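Local coordinates for protein minor fimbrium subunit Mfa5 (Porphyromonas gingivalis ATCC 33277, PDB 6TO1) that serves as an accessory subunit of the minor fimbriae, adhesive surface pili that mediate biofilm formation and attachment to host cells and other oral bacteria, at residues Val90-Tyr95 and Gln517-Pro522; Val113-Thr118 and Ile467-Tyr472; Val413-Ala418 and Thr502-Thr507; Thr427-Val432 and Tyr445-Lys450; Leu436-Gly441 and Leu452-Gly457. All blocks are in the same frame, centred on the assembly; numbering follows the deposited sequence. Where two conformers were deposited one is given.

Contact 1 of 5, residues Val90-Tyr95 and Gln517-Pro522; sequences VAVDKY and QQLIFP
Val92 sits over one face of the Phe521 ring, its CB 3.8 Å from the ring centroid of Phe521 and 21° off the normal, a CH-pi contact; the two side chains cross at about a right angle. The edge of the same ring meets the main chain: Phe521 CD1 lies 3.4 Å from Asp93 O. Further along, Leu519 CD1 touches two valines, 3.9 Å from Val90 CG1 and 4.0 Å from Val92 CG1. Lys94 closes the other end. With CG anti to the backbone N (chi1 179°) and the rest of the chain extended, it runs past Pro522, so that Lys94 CD is 3.4 Å from Pro522 O. No direct hydrogen bond joins the segments; a water bridges them, taking a hydrogen bond from Lys94 NZ (2.9 Å) and giving one to Pro522 O (2.8 Å). Behind this layer, Val113, Leu115 and Asp415 pack on the lysine, and Lys94 NZ is covalently joined to Asn501 CG. The axes of strands 90-95 and 517-520 approach to 7.4 Å, each in a different sheet, and the arrangement is that of a beta-sandwich domain stapled through its interior by an intramolecular isopeptide, as in many Gram-positive pilins.

Contact 2 of 5, residues Val113-Thr118 and Ile467-Tyr472; sequences VTLKIT and ITYRIY
An antiparallel strand pair inside one sheet of the beta-sandwich joins Val113-Thr118 to Ile467-Tyr472. Val113 with Tyr469 and Leu115 with Ile467 are hydrogen-bonded pairs; the straightest of their four backbone bonds runs from Val113 N to Tyr469 O, at 2.8 Å and 170°. Between them Thr114 faces Thr468 as a non-hydrogen-bonded pair, and there the hydroxyls meet instead: Thr114 OG1 and Thr468 OG1 are 2.6 Å apart, a short hydrogen bond in which either could be the donor. Both threonines carry OG1 beside the backbone N and CG2 anti to it. Val113, Leu115, Ile467 and Tyr469 occupy the other face. Tyr469 has CG between its backbone N and carbonyl carbon (chi1 57°), which lays the ring alongside Val113, whose CB stands over one ring face, 4.1 Å from the Tyr469 centroid. Leu115 CD1 approaches the ring obliquely, 3.8 Å from Tyr469 CE2, while Ile471 CD1 packs on Val113 CG2 at 3.8 Å. At the phenol end, Tyr469 OH and Asp415 OD2 are hydrogen-bonded. Val113 and Leu115 also pack on Lys94, so this is antiparallel pairing in one sheet of a beta-sandwich whose inward face lies against the isopeptide lysine.

Contact 3 of 5, residues Val413-Ala418 and Thr502-Thr507; sequences VTDFVA and TEAKLT
Val413 and Leu506 meet at a slant on the inner face of the sheet, Val413 CG2 touching Leu506 CD1 at 3.6 Å. Next along that face, Asp415 turns its carboxylate over Ala504, with Asp415 OD1 3.8 Å from Ala504 CB; OD1 is buried here without a polar partner in the model, whereas OD2 has Tyr469 as its partner. The other face carries Thr414, Lys505, Glu503 and the ring of Phe416. Thr414 and Lys505 lie side by side there, pointing the same way, and Thr414 OG1, placed between the backbone N and the carbonyl carbon (chi1 56°), is 2.8 Å from a water. A second water is 2.8 Å from Thr507 OG1 and donates to Lys505 O. The Phe416 ring turns an edge toward Glu503 O, which accepts from Phe416 N at 3.0 Å and 173°. The second strand turns a corner at Thr502, yet Thr502 N still bonds Phe416 O at 2.8 Å, and Thr502 OG1 rests 3.5 Å from Ala418 CA. These antiparallel strands are neighbours in a six-stranded sheet, one strand in from its 517-520 edge: 451-455 flanks 413-417 and 517-520 flanks 503-507, while strands 90-98 and 110-119 of the opposing sheet cover the face with Val413, Asp415 and Leu506.

Contact 4 of 5, residues Thr427-Val432 and Tyr445-Lys450; sequences TQSGDV and YDVSTK
The hydroxyl of Ser429 does the work of a strand carbonyl: Val447 N gives Ser429 OG a nearly straight hydrogen bond, 2.9 Å and 176°, where the backbone pairing has already stopped. OG lies beside its own backbone N (chi1 -59°), a setting that carries it across to the start of the next turn. The fit is tight, for Val447 CG1 comes within 3.1 Å of Ser429 OG. One step along is the single bridge of the contact, a hydrogen-bonded antiparallel pair in which Gly430 N reaches Tyr445 O at 3.0 Å and Tyr445 N reaches Gly430 O at 3.0 Å. Gly430 holds a positive phi of 131°, and with this backbone shape a CB would be jammed against the carbonyl O of Ser429. On the inner side, Val432 leans across Tyr445, its CG1 3.6 Å from Tyr445 CB, and Leu426 and Leu452 pack against both residues. The Tyr445 ring turns an edge toward Gln428 O.

Beyond the bridge, Asp446 fixes the turn that receives the serine bond. Its OD2 accepts three hydrogen bonds: from Ser448 OG at 2.6 Å on the syn side, and from Thr449 OG1 and Thr449 N, both on the anti side. Three donors on one oxygen should hold the carboxylate's rotation firmly and would probably stabilise its negative charge. The bond from Thr449 N is an Asx motif, here placed in the turn of the beta-hairpin formed by strands 442-446 and 451-455, with the short strand 430-431 added along the sheet's edge.

Contact 5 of 5, residues Leu436-Gly441 and Leu452-Gly457; sequences LNVSNG and LTWTTG
This is a side-chain-to-backbone contact between the two sheets of the beta-sandwich, made where the chain leaves strand 437-438 of one sheet to enter strand 442-446 of the other. Its one direct hydrogen bond runs from Trp454 NE1 to Asn440 O, 2.8 Å long and 165° at the hydrogen. The acceptor lies only 6° out of the indole plane, so the bond meets the ring squarely at its edge. Trp454 reaches it with CG anti to the backbone N (chi1 174°), and Thr456 holds the indole from above, its CG2 standing 3.8 Å over one face of Trp454 near the ring centre. Val438 and Trp454 slide past each other in opposite directions, Val438 CG1 coming to 4.1 Å from Trp454 NE1. Trp454, rooted in one sheet and bonded to the connection leaving the other, lies between the two layers of the sandwich; Val413, Val443 and Ile467 pack around it. Gly441, having no side chain, brings its CA to 3.2 Å from Thr455 O in a CA-H...O contact. The turn at Asn440 is held locally, since Ser439 OG donates to Asn440 OD1 at 2.6 Å and also bonds Thr466 N in strand 463-473. At the far end, Leu436 CD2 and Leu452 CD2 are 4.3 Å apart, with Tyr469 and Leu426 packing on both leucines.

How the contacts relate
All five contacts belong to one beta-sandwich domain. Contacts 2 and 3 pair strands within its two opposing sheets, with centres about 11 Å apart, and meet through the 2.6 Å hydrogen bond between Tyr469 OH and Asp415 OD2. Contacts 1 and 5 bridge the sheets, contact 1 at the Lys94 isopeptide and contact 5 at Trp454, their centres about 14 Å apart. Backbone bonds join contact 1 to both 2 and 3, and contact 3 to 4 and 5. Contact 4, at the sheet's edge, has its centre about 22 Å from that of contact 1 but packs on contact 5 through Tyr445 and Leu452. No ligand of the magnesium or calcium ion lies in these segments.

Contact 1 of 5, residues Val90-Tyr95 and Gln517-Pro522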
# COMPACT_ATOMS: atom_id res chain seq x y z
N VAL A 90 -1.97 6.92 -0.63
CA VAL A 90 -1.84 7.47 0.71
C VAL A 90 -2.73 8.70 0.80
O VAL A 90 -2.76 9.51 -0.12
CB VAL A 90 -0.37 7.84 1.02
CG1 VAL A 90 -0.24 8.50 2.39
CG2 VAL A 90 0.53 6.62 0.93
N ALA A 91 -3.38 8.88 1.95
CA ALA A 91 -4.17 10.08 2.19
C ALA A 91 -4.00 10.48 3.64
O ALA A 91 -3.71 9.64 4.51
CB ALA A 91 -5.65 9.85 1.87
N VAL A 92 -4.15 11.77 3.91
CA VAL A 92 -3.98 12.28 5.27
C VAL A 92 -5.25 12.99 5.69
O VAL A 92 -5.99 13.49 4.85
CB VAL A 92 -2.78 13.23 5.38
CG1 VAL A 92 -1.48 12.50 5.05
CG2 VAL A 92 -2.99 14.48 4.51
N ASP A 93 -5.50 13.02 6.99
CA ASP A 93 -6.66 13.71 7.54
C ASP A 93 -6.27 14.22 8.92
O ASP A 93 -5.38 13.68 9.59
CB ASP A 93 -7.88 12.80 7.64
CG ASP A 93 -9.19 13.57 7.74
OD1 ASP A 93 -9.23 14.80 7.50
OD2 ASP A 93 -10.19 12.93 8.10
N LYS A 94 -6.99 15.24 9.36
CA LYS A 94 -6.71 15.87 10.64
C LYS A 94 -8.02 16.49 11.11
O LYS A 94 -8.75 17.06 10.31
CB LYS A 94 -5.61 16.92 10.51
CG LYS A 94 -5.27 17.66 11.80
CD LYS A 94 -4.16 18.68 11.57
CE LYS A 94 -3.95 19.52 12.83
NZ LYS A 94 -3.22 20.77 12.50
N TYR A 95 -8.30 16.38 12.40
CA TYR A 95 -9.50 17.00 12.93
C TYR A 95 -9.35 17.23 14.43
O TYR A 95 -8.60 16.52 15.12
CB TYR A 95 -10.74 16.15 12.64
CG TYR A 95 -10.49 14.67 12.83
CD1 TYR A 95 -10.61 14.08 14.08
CD2 TYR A 95 -10.12 13.86 11.76
CE1 TYR A 95 -10.37 12.73 14.27
CE2 TYR A 95 -9.90 12.51 11.94
CZ TYR A 95 -10.03 11.95 13.19
OH TYR A 95 -9.82 10.60 13.39
N GLN A 517 7.87 12.60 -1.08
CA GLN A 517 6.46 12.77 -1.42
C GLN A 517 5.80 13.58 -0.30
O GLN A 517 6.10 13.38 0.87
CB GLN A 517 5.78 11.42 -1.56
CG GLN A 517 6.50 10.48 -2.52
CD GLN A 517 6.58 11.02 -3.92
OE1 GLN A 517 5.58 11.10 -4.61
NE2 GLN A 517 7.78 11.40 -4.35
N GLN A 518 4.87 14.46 -0.65
CA GLN A 518 4.39 15.40 0.36
C GLN A 518 2.89 15.58 0.28
O GLN A 518 2.33 15.68 -0.81
CB GLN A 518 5.08 16.77 0.18
CG GLN A 518 6.55 16.76 0.59
CD GLN A 518 7.18 18.13 0.52
OE1 GLN A 518 6.50 19.15 0.65
NE2 GLN A 518 8.50 18.18 0.31
N LEU A 519 2.25 15.58 1.44
CA LEU A 519 0.82 15.76 1.56
C LEU A 519 0.57 16.72 2.72
O LEU A 519 1.20 16.61 3.77
CB LEU A 519 0.09 14.45 1.82
CG LEU A 519 -0.03 13.46 0.65
CD1 LEU A 519 -0.58 12.17 1.21
CD2 LEU A 519 -0.93 14.03 -0.41
N ILE A 520 -0.33 17.66 2.52
CA ILE A 520 -0.62 18.69 3.52
C ILE A 520 -1.92 18.32 4.22
O ILE A 520 -2.92 17.99 3.57
CB ILE A 520 -0.69 20.08 2.88
CG1 ILE A 520 0.70 20.47 2.35
CG2 ILE A 520 -1.16 21.13 3.91
CD1 ILE A 520 0.75 21.82 1.71
N PHE A 521 -1.89 18.35 5.54
CA PHE A 521 -3.08 18.02 6.31
C PHE A 521 -4.11 19.16 6.28
O PHE A 521 -3.75 20.33 6.18
CB PHE A 521 -2.73 17.75 7.77
CG PHE A 521 -2.01 16.46 8.01
CD1 PHE A 521 -2.69 15.35 8.48
CD2 PHE A 521 -0.65 16.35 7.79
CE1 PHE A 521 -2.02 14.14 8.72
CE2 PHE A 521 0.02 15.16 8.01
CZ PHE A 521 -0.67 14.05 8.47
N PRO A 522 -5.39 18.82 6.42
CA PRO A 522 -6.42 19.84 6.65
C PRO A 522 -6.19 20.61 7.94
O PRO A 522 -5.44 20.19 8.82
CB PRO A 522 -7.71 19.02 6.73
CG PRO A 522 -7.38 17.64 6.30
CD PRO A 522 -5.92 17.45 6.47
O HOH W 1 -3.07 21.38 9.64

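Contact 2 of 5, residues Val113-Thr118 and Ile467-Tyr472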
# COMPACT_ATOMS: atom_id res chain seq x y z
N VAL A 113 -6.93 16.52 19.16
CA VAL A 113 -6.53 16.70 17.77
C VAL A 113 -5.92 15.39 17.29
O VAL A 113 -4.97 14.89 17.89
CB VAL A 113 -5.54 17.86 17.62
CG1 VAL A 113 -5.03 17.95 16.19
CG2 VAL A 113 -6.20 19.18 18.06
N THR A 114 -6.44 14.85 16.20
CA THR A 114 -5.92 13.62 15.63
C THR A 114 -5.37 13.94 14.25
O THR A 114 -6.03 14.64 13.49
CB THR A 114 -7.00 12.55 15.51
OG1 THR A 114 -7.36 12.07 16.81
CG2 THR A 114 -6.45 11.35 14.67
N LEU A 115 -4.16 13.45 13.96
CA LEU A 115 -3.60 13.42 12.62
C LEU A 115 -3.55 11.96 12.18
O LEU A 115 -3.09 11.10 12.95
CB LEU A 115 -2.19 14.02 12.58
CG LEU A 115 -2.16 15.55 12.64
CD1 LEU A 115 -2.34 15.93 14.13
CD2 LEU A 115 -0.89 16.08 12.06
N LYS A 116 -4.05 11.69 10.98
CA LYS A 116 -4.27 10.32 10.53
C LYS A 116 -3.73 10.15 9.12
O LYS A 116 -3.95 11.00 8.25
CB LYS A 116 -5.75 9.99 10.56
CG LYS A 116 -6.11 8.58 10.11
CD LYS A 116 -7.62 8.45 9.89
CE LYS A 116 -8.40 8.33 11.18
NZ LYS A 116 -9.88 8.28 10.94
N ILE A 117 -3.02 9.04 8.92
CA ILE A 117 -2.47 8.64 7.64
C ILE A 117 -3.14 7.32 7.28
O ILE A 117 -3.10 6.37 8.08
CB ILE A 117 -0.94 8.47 7.71
CG1 ILE A 117 -0.26 9.74 8.20
CG2 ILE A 117 -0.42 8.07 6.32
CD1 ILE A 117 1.23 9.49 8.62
N THR A 118 -3.72 7.24 6.09
CA THR A 118 -4.40 6.05 5.63
C THR A 118 -3.75 5.56 4.34
O THR A 118 -3.51 6.35 3.41
CB THR A 118 -5.89 6.30 5.39
OG1 THR A 118 -6.49 6.72 6.61
CG2 THR A 118 -6.57 5.01 4.96
N ILE A 467 -1.82 9.84 15.46
CA ILE A 467 -1.42 10.43 16.73
C ILE A 467 -2.59 11.29 17.17
O ILE A 467 -3.31 11.88 16.35
CB ILE A 467 -0.14 11.27 16.68
CG1 ILE A 467 -0.30 12.50 15.81
CG2 ILE A 467 1.06 10.42 16.23
CD1 ILE A 467 0.91 13.41 15.87
N THR A 468 -2.79 11.35 18.49
CA THR A 468 -3.83 12.18 19.08
C THR A 468 -3.24 12.83 20.33
O THR A 468 -2.58 12.17 21.13
CB THR A 468 -5.06 11.36 19.46
OG1 THR A 468 -5.61 10.74 18.29
CG2 THR A 468 -6.12 12.25 20.11
N TYR A 469 -3.48 14.14 20.45
CA TYR A 469 -3.03 14.94 21.59
C TYR A 469 -4.12 15.94 21.93
O TYR A 469 -4.89 16.36 21.06
CB TYR A 469 -1.71 15.68 21.28
CG TYR A 469 -1.72 16.58 20.06
CD1 TYR A 469 -2.03 17.93 20.18
CD2 TYR A 469 -1.40 16.10 18.78
CE1 TYR A 469 -2.05 18.78 19.07
CE2 TYR A 469 -1.42 16.96 17.66
CZ TYR A 469 -1.73 18.29 17.81
OH TYR A 469 -1.74 19.16 16.74
N ARG A 470 -4.18 16.33 23.20
CA ARG A 470 -5.14 17.32 23.67
C ARG A 470 -4.50 18.71 23.68
O ARG A 470 -3.35 18.87 24.09
CB ARG A 470 -5.65 16.98 25.07
CG ARG A 470 -6.76 17.89 25.55
CD ARG A 470 -7.57 17.27 26.71
NE ARG A 470 -8.34 16.13 26.25
CZ ARG A 470 -9.25 15.49 26.98
NH1 ARG A 470 -9.52 15.89 28.22
NH2 ARG A 470 -9.90 14.47 26.46
N ILE A 471 -5.26 19.69 23.21
CA ILE A 471 -4.86 21.09 23.27
C ILE A 471 -5.83 21.84 24.18
O ILE A 471 -7.03 21.53 24.25
CB ILE A 471 -4.79 21.81 21.91
CG1 ILE A 471 -6.13 21.79 21.19
CG2 ILE A 471 -3.69 21.22 21.04
CD1 ILE A 471 -6.13 22.56 19.88
N TYR A 472 -5.31 22.87 24.83
CA TYR A 472 -6.12 23.82 25.57
C TYR A 472 -5.97 25.20 24.96
O TYR A 472 -4.88 25.58 24.52
CB TYR A 472 -5.68 23.91 27.04
CG TYR A 472 -5.90 22.69 27.87
CD1 TYR A 472 -7.16 22.14 28.01
CD2 TYR A 472 -4.84 22.10 28.53
CE1 TYR A 472 -7.35 21.02 28.81
CE2 TYR A 472 -5.03 20.96 29.32
CZ TYR A 472 -6.29 20.44 29.45
OH TYR A 472 -6.51 19.32 30.23

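Contact 3 of 5, residues Val413-Ala418 and Thr502-Thr507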
# COMPACT_ATOMS: atom_id res chain seq x y z
N VAL A 413 5.90 13.52 9.84
CA VAL A 413 4.86 14.54 9.95
C VAL A 413 5.40 15.65 10.83
O VAL A 413 5.82 15.41 11.96
CB VAL A 413 3.58 13.95 10.55
CG1 VAL A 413 2.56 15.07 10.83
CG2 VAL A 413 2.99 12.89 9.63
N THR A 414 5.38 16.87 10.31
CA THR A 414 5.68 18.07 11.08
C THR A 414 4.35 18.79 11.31
O THR A 414 3.57 18.99 10.37
CB THR A 414 6.67 18.97 10.34
OG1 THR A 414 6.13 19.28 9.05
CG2 THR A 414 8.02 18.28 10.21
N ASP A 415 4.13 19.23 12.56
CA ASP A 415 2.85 19.79 12.98
C ASP A 415 3.16 20.94 13.93
O ASP A 415 3.66 20.70 15.03
CB ASP A 415 2.01 18.71 13.65
CG ASP A 415 0.72 19.22 14.25
OD1 ASP A 415 0.21 20.29 13.87
OD2 ASP A 415 0.18 18.49 15.11
N PHE A 416 2.95 22.16 13.46
CA PHE A 416 3.21 23.38 14.23
C PHE A 416 1.89 23.78 14.88
O PHE A 416 0.94 24.16 14.18
CB PHE A 416 3.74 24.49 13.33
CG PHE A 416 5.16 24.28 12.84
CD1 PHE A 416 6.24 24.70 13.59
CD2 PHE A 416 5.40 23.68 11.61
CE1 PHE A 416 7.54 24.52 13.13
CE2 PHE A 416 6.68 23.49 11.16
CZ PHE A 416 7.75 23.93 11.90
N VAL A 417 1.83 23.70 16.20
CA VAL A 417 0.63 24.11 16.91
C VAL A 417 0.48 25.63 16.86
O VAL A 417 1.46 26.37 16.96
CB VAL A 417 0.66 23.59 18.36
CG1 VAL A 417 -0.57 24.02 19.10
CG2 VAL A 417 0.77 22.06 18.34
N ALA A 418 -0.75 26.08 16.67
CA ALA A 418 -1.01 27.47 16.35
C ALA A 418 -0.99 28.35 17.61
O ALA A 418 -1.13 27.86 18.74
CB ALA A 418 -2.37 27.62 15.67
N THR A 502 -0.74 25.74 12.65
CA THR A 502 -0.28 26.67 11.63
C THR A 502 -0.05 25.94 10.32
O THR A 502 -0.36 26.45 9.24
CB THR A 502 0.99 27.37 12.10
OG1 THR A 502 0.67 28.11 13.30
CG2 THR A 502 1.50 28.28 11.04
N GLU A 503 0.47 24.72 10.42
CA GLU A 503 0.75 23.88 9.26
C GLU A 503 1.03 22.48 9.76
O GLU A 503 1.70 22.31 10.79
CB GLU A 503 1.95 24.41 8.45
CG GLU A 503 2.33 23.49 7.28
CD GLU A 503 3.72 23.78 6.73
OE1 GLU A 503 3.81 24.40 5.65
OE2 GLU A 503 4.71 23.39 7.38
N ALA A 504 0.55 21.48 9.03
CA ALA A 504 0.95 20.11 9.29
C ALA A 504 1.14 19.45 7.93
O ALA A 504 0.32 19.62 7.03
CB ALA A 504 -0.04 19.34 10.15
N LYS A 505 2.22 18.69 7.81
CA LYS A 505 2.62 18.14 6.52
C LYS A 505 3.22 16.76 6.74
O LYS A 505 3.94 16.53 7.71
CB LYS A 505 3.66 19.05 5.85
CG LYS A 505 4.30 18.50 4.59
CD LYS A 505 4.78 19.64 3.69
CE LYS A 505 6.12 20.20 4.13
NZ LYS A 505 6.97 20.54 2.95
N LEU A 506 2.91 15.84 5.83
CA LEU A 506 3.57 14.55 5.79
C LEU A 506 4.56 14.57 4.63
O LEU A 506 4.19 14.91 3.50
CB LEU A 506 2.56 13.41 5.61
CG LEU A 506 3.16 12.05 5.27
CD1 LEU A 506 3.93 11.49 6.46
CD2 LEU A 506 2.09 11.06 4.86
N THR A 507 5.82 14.24 4.92
CA THR A 507 6.83 13.97 3.90
C THR A 507 7.17 12.49 4.00
O THR A 507 7.44 11.99 5.09
CB THR A 507 8.07 14.83 4.09
OG1 THR A 507 7.67 16.21 4.21
CG2 THR A 507 9.02 14.71 2.91
O HOH W 2 6.97 16.76 6.84
O HOH W 3 4.41 21.44 8.93

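Contact 4 of 5, residues Thr427-Val432 and Tyr445-Lys450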
# COMPACT_ATOMS: atom_id res chain seq x y z
N THR A 427 5.81 20.04 28.54
CA THR A 427 6.51 21.12 29.21
C THR A 427 7.95 21.28 28.75
O THR A 427 8.51 22.37 28.89
CB THR A 427 6.52 20.90 30.73
OG1 THR A 427 7.22 19.68 31.02
CG2 THR A 427 5.11 20.81 31.27
N GLN A 428 8.56 20.22 28.20
CA GLN A 428 9.93 20.32 27.74
C GLN A 428 10.11 19.58 26.42
O GLN A 428 9.36 18.68 26.07
CB GLN A 428 10.91 19.76 28.79
CG GLN A 428 10.57 18.38 29.30
CD GLN A 428 11.54 17.90 30.36
OE1 GLN A 428 12.67 18.35 30.44
NE2 GLN A 428 11.09 16.97 31.19
N SER A 429 11.15 19.99 25.70
CA SER A 429 11.50 19.36 24.45
C SER A 429 11.99 17.94 24.69
O SER A 429 12.46 17.58 25.77
CB SER A 429 12.57 20.18 23.73
OG SER A 429 12.13 21.50 23.48
N GLY A 430 11.85 17.12 23.66
CA GLY A 430 12.34 15.76 23.69
C GLY A 430 11.27 14.81 23.22
O GLY A 430 10.32 15.20 22.54
N ASP A 431 11.44 13.56 23.60
CA ASP A 431 10.54 12.50 23.18
C ASP A 431 9.25 12.58 23.97
O ASP A 431 9.26 12.52 25.21
CB ASP A 431 11.23 11.16 23.39
CG ASP A 431 10.29 10.01 23.22
OD1 ASP A 431 9.52 10.02 22.24
OD2 ASP A 431 10.31 9.11 24.07
N VAL A 432 8.13 12.73 23.27
CA VAL A 432 6.83 12.82 23.91
C VAL A 432 5.93 11.66 23.51
O VAL A 432 4.72 11.70 23.73
CB VAL A 432 6.15 14.17 23.62
CG1 VAL A 432 7.01 15.31 24.16
CG2 VAL A 432 5.86 14.39 22.12
N TYR A 445 8.92 16.72 20.41
CA TYR A 445 8.31 18.03 20.61
C TYR A 445 9.42 19.04 20.86
O TYR A 445 10.33 18.78 21.65
CB TYR A 445 7.34 18.01 21.78
CG TYR A 445 6.56 19.29 21.95
CD1 TYR A 445 5.67 19.72 20.97
CD2 TYR A 445 6.71 20.09 23.08
CE1 TYR A 445 4.96 20.88 21.11
CE2 TYR A 445 5.99 21.26 23.23
CZ TYR A 445 5.12 21.65 22.24
OH TYR A 445 4.40 22.81 22.38
N ASP A 446 9.36 20.16 20.17
CA ASP A 446 10.21 21.30 20.48
C ASP A 446 9.36 22.38 21.15
O ASP A 446 8.45 22.93 20.53
CB ASP A 446 10.88 21.85 19.23
CG ASP A 446 11.85 22.97 19.56
OD1 ASP A 446 12.97 22.69 20.02
OD2 ASP A 446 11.48 24.15 19.38
N VAL A 447 9.70 22.70 22.40
CA VAL A 447 8.91 23.66 23.17
C VAL A 447 8.92 25.04 22.52
O VAL A 447 7.91 25.74 22.50
CB VAL A 447 9.43 23.72 24.62
CG1 VAL A 447 10.91 24.12 24.63
CG2 VAL A 447 8.63 24.71 25.43
N SER A 448 10.08 25.47 22.00
CA SER A 448 10.19 26.86 21.59
C SER A 448 9.41 27.15 20.32
O SER A 448 8.86 28.25 20.16
CB SER A 448 11.65 27.24 21.42
OG SER A 448 12.33 26.29 20.61
N THR A 449 9.33 26.19 19.41
CA THR A 449 8.59 26.38 18.17
C THR A 449 7.21 25.74 18.21
O THR A 449 6.46 25.87 17.23
CB THR A 449 9.38 25.82 16.98
OG1 THR A 449 9.67 24.44 17.20
CG2 THR A 449 10.69 26.57 16.81
N LYS A 450 6.88 25.04 19.29
CA LYS A 450 5.62 24.32 19.44
C LYS A 450 5.41 23.37 18.27
O LYS A 450 4.33 23.27 17.70
CB LYS A 450 4.45 25.29 19.58
CG LYS A 450 4.55 26.15 20.84
CD LYS A 450 3.54 27.29 20.80
CE LYS A 450 2.12 26.77 20.92
NZ LYS A 450 1.13 27.87 20.88

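Contact 5 of 5, residues Leu436-Gly441 and Leu452-Gly457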
# COMPACT_ATOMS: atom_id res chain seq x y z
N LEU A 436 1.53 11.18 24.49
CA LEU A 436 0.49 11.24 23.47
C LEU A 436 -0.03 9.83 23.19
O LEU A 436 0.54 8.83 23.62
CB LEU A 436 1.04 11.83 22.16
CG LEU A 436 1.17 13.34 22.08
CD1 LEU A 436 2.00 13.89 23.21
CD2 LEU A 436 1.81 13.73 20.74
N ASN A 437 -1.12 9.75 22.43
CA ASN A 437 -1.61 8.47 21.91
C ASN A 437 -1.05 8.33 20.50
O ASN A 437 -1.46 9.06 19.59
CB ASN A 437 -3.14 8.44 21.93
CG ASN A 437 -3.70 7.13 21.40
OD1 ASN A 437 -2.97 6.18 21.13
ND2 ASN A 437 -5.02 7.09 21.26
N VAL A 438 -0.11 7.40 20.32
CA VAL A 438 0.65 7.24 19.07
C VAL A 438 0.55 5.79 18.63
O VAL A 438 1.00 4.90 19.35
CB VAL A 438 2.12 7.63 19.26
CG1 VAL A 438 2.92 7.37 17.99
CG2 VAL A 438 2.24 9.06 19.68
N SER A 439 -0.03 5.55 17.44
CA SER A 439 -0.25 4.17 17.01
C SER A 439 1.01 3.52 16.47
O SER A 439 1.18 2.31 16.59
CB SER A 439 -1.37 4.11 15.97
OG SER A 439 -0.90 4.60 14.72
N ASN A 440 1.91 4.31 15.88
CA ASN A 440 3.07 3.83 15.16
C ASN A 440 4.16 4.88 15.27
O ASN A 440 3.88 6.07 15.10
CB ASN A 440 2.77 3.60 13.66
CG ASN A 440 1.73 2.54 13.40
OD1 ASN A 440 0.52 2.78 13.47
ND2 ASN A 440 2.20 1.35 13.06
N GLY A 441 5.39 4.46 15.51
CA GLY A 441 6.52 5.37 15.45
C GLY A 441 6.69 6.17 16.74
O GLY A 441 6.20 5.79 17.81
N LEU A 452 5.55 19.58 16.71
CA LEU A 452 5.57 18.14 16.88
C LEU A 452 6.17 17.54 15.61
O LEU A 452 5.81 17.95 14.50
CB LEU A 452 4.16 17.59 17.11
CG LEU A 452 3.52 17.96 18.45
CD1 LEU A 452 2.00 17.78 18.34
CD2 LEU A 452 4.09 17.13 19.57
N THR A 453 7.14 16.64 15.78
CA THR A 453 7.71 15.89 14.67
C THR A 453 7.47 14.42 14.93
O THR A 453 7.99 13.85 15.90
CB THR A 453 9.19 16.20 14.48
OG1 THR A 453 9.36 17.62 14.29
CG2 THR A 453 9.73 15.49 13.23
N TRP A 454 6.68 13.81 14.07
CA TRP A 454 6.25 12.43 14.20
C TRP A 454 6.99 11.60 13.15
O TRP A 454 6.80 11.81 11.95
CB TRP A 454 4.74 12.33 14.00
CG TRP A 454 4.18 10.94 13.96
CD1 TRP A 454 4.73 9.79 14.47
CD2 TRP A 454 2.91 10.58 13.41
NE1 TRP A 454 3.87 8.73 14.25
CE2 TRP A 454 2.76 9.19 13.59
CE3 TRP A 454 1.90 11.29 12.75
CZ2 TRP A 454 1.63 8.50 13.15
CZ3 TRP A 454 0.78 10.62 12.33
CH2 TRP A 454 0.65 9.23 12.52
N THR A 455 7.82 10.68 13.61
CA THR A 455 8.52 9.74 12.74
C THR A 455 7.66 8.49 12.67
O THR A 455 7.49 7.79 13.67
CB THR A 455 9.92 9.44 13.29
OG1 THR A 455 10.69 10.64 13.27
CG2 THR A 455 10.61 8.38 12.44
N THR A 456 7.11 8.20 11.49
CA THR A 456 6.07 7.18 11.46
C THR A 456 6.63 5.76 11.42
O THR A 456 5.95 4.84 11.88
CB THR A 456 5.15 7.37 10.23
OG1 THR A 456 5.90 7.15 9.03
CG2 THR A 456 4.57 8.73 10.23
N GLY A 457 7.81 5.57 10.87
CA GLY A 457 8.28 4.24 10.54
C GLY A 457 7.53 3.74 9.31
O GLY A 457 6.81 4.47 8.64